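Local coordinates for GGDEF family protein (Vibrio cholerae, PDB 5GZS), which is the diguanylate cyclase CdgH, whose periplasmic portion binds arginine and probably senses it to control synthesis of the second messenger cyclic di-GMP, at residues Y303-Y308 / D412-F417. Numbering follows the deposited sequence.
Sequences YFSESY and DIAIGF
The hydroxyl of S305 joins the two segments: OG accepts the amide N-H of I415 at 3.1 Å (N to OG) in a nearly straight bond and gives its own proton to the carbonyl O of E306 at 2.7 Å. With chi1 at 79°, OG lies between the backbone N and the carbonyl carbon of S305, and from there it can reach across to I415. Y303 with F417 and F304 with G416 form antiparallel pairs, the first exchanging two backbone bonds; S305 N donates to I415 O at 2.9 Å. Serine, short and able both to give and to accept, takes the N-H of I415 in place of a backbone carbonyl. Y308 N then bonds to I413 O, nearly along the C=O axis.

Y308 turns its ring back (chi1 63°) so that the CE2 edge faces the peptide between A414 and I415, while CZ lies 3.4 Å from I413 CG2; its OH bonds to S249. A414 CB packs against S305 O, where alanine's small side chain suits the close backbone. The F417 ring turns its edge to S305 N and Y303 O, with F417 CE1 3.9 Å from S305 N, and G416, lacking a side chain, lies beside the F304 ring. In this solute-binding-protein-like lobe, edge strand 303-304 thus bonds directly to strand 414-417, and S305 OG and Y308 N carry the contact onward: serine's dual role satisfies the I415 amide while tying its own hydroxyl to E306 O.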
ATOM      1  N   TYR A 303     -18.512  -2.106  21.182  1.00 46.45           N
ATOM      2  CA  TYR A 303     -17.174  -2.676  21.196  1.00 31.41           C
ATOM      3  C   TYR A 303     -16.897  -3.212  19.809  1.00 32.82           C
ATOM      4  O   TYR A 303     -17.821  -3.701  19.153  1.00 37.34           O
ATOM      5  CB  TYR A 303     -17.075  -3.792  22.229  1.00 31.05           C
ATOM      6  CG  TYR A 303     -17.148  -3.358  23.678  1.00 32.61           C
ATOM      7  CD1 TYR A 303     -16.417  -2.273  24.144  1.00 33.22           C
ATOM      8  CD2 TYR A 303     -17.931  -4.048  24.583  1.00 31.76           C
ATOM      9  CE1 TYR A 303     -16.470  -1.899  25.479  1.00 40.78           C
ATOM     10  CE2 TYR A 303     -17.990  -3.685  25.905  1.00 32.61           C
ATOM     11  CZ  TYR A 303     -17.255  -2.615  26.359  1.00 46.08           C
ATOM     12  OH  TYR A 303     -17.321  -2.240  27.691  1.00 53.30           O
ATOM     13  N   PHE A 304     -15.642  -3.157  19.360  1.00 39.97           N
ATOM     14  CA  PHE A 304     -15.325  -3.481  17.966  1.00 39.18           C
ATOM     15  C   PHE A 304     -14.223  -4.511  17.800  1.00 39.60           C
ATOM     16  O   PHE A 304     -13.176  -4.394  18.413  1.00 47.81           O
ATOM     17  CB  PHE A 304     -14.913  -2.212  17.209  1.00 42.01           C
ATOM     18  CG  PHE A 304     -15.997  -1.180  17.108  1.00 43.36           C
ATOM     19  CD1 PHE A 304     -16.933  -1.245  16.097  1.00 45.65           C
ATOM     20  CD2 PHE A 304     -16.063  -0.127  18.012  1.00 55.82           C
ATOM     21  CE1 PHE A 304     -17.932  -0.295  15.995  1.00 50.19           C
ATOM     22  CE2 PHE A 304     -17.070   0.836  17.917  1.00 53.47           C
ATOM     23  CZ  PHE A 304     -18.004   0.746  16.907  1.00 49.93           C
ATOM     24  N   SER A 305     -14.449  -5.517  16.963  1.00 39.20           N
ATOM     25  CA  SER A 305     -13.373  -6.426  16.576  1.00 41.63           C
ATOM     26  C   SER A 305     -12.404  -5.625  15.752  1.00 44.94           C
ATOM     27  O   SER A 305     -12.760  -4.535  15.317  1.00 46.75           O
ATOM     28  CB  SER A 305     -13.877  -7.593  15.734  1.00 41.83           C
ATOM     29  OG  SER A 305     -14.069  -7.150  14.392  1.00 40.53           O
ATOM     30  N   GLU A 306     -11.209  -6.173  15.510  1.00 46.45           N
ATOM     31  CA  GLU A 306     -10.273  -5.616  14.535  1.00 40.39           C
ATOM     32  C   GLU A 306     -10.961  -5.599  13.193  1.00 42.76           C
ATOM     33  O   GLU A 306     -11.923  -6.338  13.011  1.00 50.03           O
ATOM     34  CB  GLU A 306      -8.981  -6.442  14.455  1.00 40.53           C
ATOM     35  CG  GLU A 306      -8.032  -6.275  15.653  1.00 39.36           C
ATOM     36  CD  GLU A 306      -6.808  -7.168  15.544  1.00 58.30           C
ATOM     37  OE1 GLU A 306      -6.630  -7.775  14.459  1.00 68.54           O
ATOM     38  OE2 GLU A 306      -6.035  -7.272  16.531  1.00 56.34           O
ATOM     39  N   SER A 307     -10.483  -4.767  12.262  1.00 48.99           N
ATOM     40  CA  SER A 307     -11.085  -4.676  10.923  1.00 47.87           C
ATOM     41  C   SER A 307     -10.935  -5.986  10.158  1.00 42.39           C
ATOM     42  O   SER A 307     -10.045  -6.757  10.451  1.00 33.51           O
ATOM     43  CB  SER A 307     -10.457  -3.543  10.118  1.00 55.15           C
ATOM     44  OG  SER A 307     -10.247  -2.412  10.939  1.00 67.29           O
ATOM     45  N   TYR A 308     -11.808  -6.239   9.185  1.00 48.98           N
ATOM     46  CA  TYR A 308     -11.676  -7.434   8.350  1.00 39.56           C
ATOM     47  C   TYR A 308     -11.857  -7.101   6.878  1.00 42.12           C
ATOM     48  O   TYR A 308     -11.774  -7.974   6.014  1.00 45.73           O
ATOM     49  CB  TYR A 308     -12.676  -8.517   8.773  1.00 38.07           C
ATOM     50  CG  TYR A 308     -14.145  -8.164   8.633  1.00 36.09           C
ATOM     51  CD1 TYR A 308     -14.831  -8.414   7.446  1.00 42.42           C
ATOM     52  CD2 TYR A 308     -14.851  -7.602   9.688  1.00 40.52           C
ATOM     53  CE1 TYR A 308     -16.173  -8.099   7.312  1.00 40.99           C
ATOM     54  CE2 TYR A 308     -16.199  -7.288   9.566  1.00 39.14           C
ATOM     55  CZ  TYR A 308     -16.850  -7.538   8.374  1.00 38.77           C
ATOM     56  OH  TYR A 308     -18.186  -7.227   8.249  1.00 40.56           O
ATOM     57  N   ASP A 412     -12.371   1.391   7.431  1.00 51.51           N
ATOM     58  CA  ASP A 412     -12.396   0.078   8.073  1.00 47.10           C
ATOM     59  C   ASP A 412     -13.781  -0.493   8.323  1.00 47.96           C
ATOM     60  O   ASP A 412     -14.705   0.202   8.721  1.00 56.57           O
ATOM     61  CB  ASP A 412     -11.641   0.150   9.398  1.00 48.95           C
ATOM     62  CG  ASP A 412     -10.153   0.376   9.201  1.00 52.48           C
ATOM     63  OD1 ASP A 412      -9.536  -0.403   8.444  1.00 47.58           O
ATOM     64  OD2 ASP A 412      -9.610   1.343   9.782  1.00 57.56           O
ATOM     65  N   ILE A 413     -13.917  -1.784   8.096  1.00 46.50           N
ATOM     66  CA  ILE A 413     -15.133  -2.473   8.461  1.00 42.65           C
ATOM     67  C   ILE A 413     -14.778  -3.474   9.568  1.00 44.82           C
ATOM     68  O   ILE A 413     -13.784  -4.202   9.461  1.00 40.85           O
ATOM     69  CB  ILE A 413     -15.759  -3.147   7.230  1.00 46.59           C
ATOM     70  CG1 ILE A 413     -16.531  -2.116   6.414  1.00 53.42           C
ATOM     71  CG2 ILE A 413     -16.688  -4.272   7.609  1.00 46.14           C
ATOM     72  CD1 ILE A 413     -17.253  -2.723   5.228  1.00 55.84           C
ATOM     73  N   ALA A 414     -15.569  -3.465  10.648  1.00 51.76           N
ATOM     74  CA  ALA A 414     -15.409  -4.386  11.781  1.00 43.42           C
ATOM     75  C   ALA A 414     -16.728  -5.005  12.169  1.00 40.45           C
ATOM     76  O   ALA A 414     -17.779  -4.645  11.623  1.00 47.01           O
ATOM     77  CB  ALA A 414     -14.824  -3.674  12.978  1.00 31.45           C
ATOM     78  N   ILE A 415     -16.661  -5.933  13.124  1.00 40.08           N
ATOM     79  CA  ILE A 415     -17.844  -6.423  13.826  1.00 30.96           C
ATOM     80  C   ILE A 415     -18.043  -5.587  15.072  1.00 31.38           C
ATOM     81  O   ILE A 415     -17.081  -5.322  15.811  1.00 34.71           O
ATOM     82  CB  ILE A 415     -17.718  -7.894  14.259  1.00 39.15           C
ATOM     83  CG1 ILE A 415     -17.287  -8.792  13.102  1.00 37.21           C
ATOM     84  CG2 ILE A 415     -19.014  -8.380  14.856  1.00 29.95           C
ATOM     85  CD1 ILE A 415     -17.100 -10.223  13.538  1.00 28.98           C
ATOM     86  N   GLY A 416     -19.286  -5.181  15.315  1.00 31.84           N
ATOM     87  CA  GLY A 416     -19.639  -4.404  16.497  1.00 31.12           C
ATOM     88  C   GLY A 416     -20.298  -5.312  17.502  1.00 32.99           C
ATOM     89  O   GLY A 416     -21.017  -6.238  17.113  1.00 31.39           O
ATOM     90  N   PHE A 417     -20.058  -5.073  18.790  1.00 33.87           N
ATOM     91  CA  PHE A 417     -20.655  -5.925  19.836  1.00 29.24           C
ATOM     92  C   PHE A 417     -21.299  -5.026  20.827  1.00 30.71           C
ATOM     93  O   PHE A 417     -20.810  -3.916  21.053  1.00 40.76           O
ATOM     94  CB  PHE A 417     -19.625  -6.807  20.550  1.00 32.42           C
ATOM     95  CG  PHE A 417     -18.864  -7.738  19.638  1.00 29.11           C
ATOM     96  CD1 PHE A 417     -17.790  -7.276  18.895  1.00 28.16           C
ATOM     97  CD2 PHE A 417     -19.221  -9.078  19.543  1.00 27.39           C
ATOM     98  CE1 PHE A 417     -17.083  -8.128  18.067  1.00 40.05           C
ATOM     99  CE2 PHE A 417     -18.512  -9.947  18.718  1.00 26.77           C
ATOM    100  CZ  PHE A 417     -17.440  -9.468  17.979  1.00 39.58           C
TER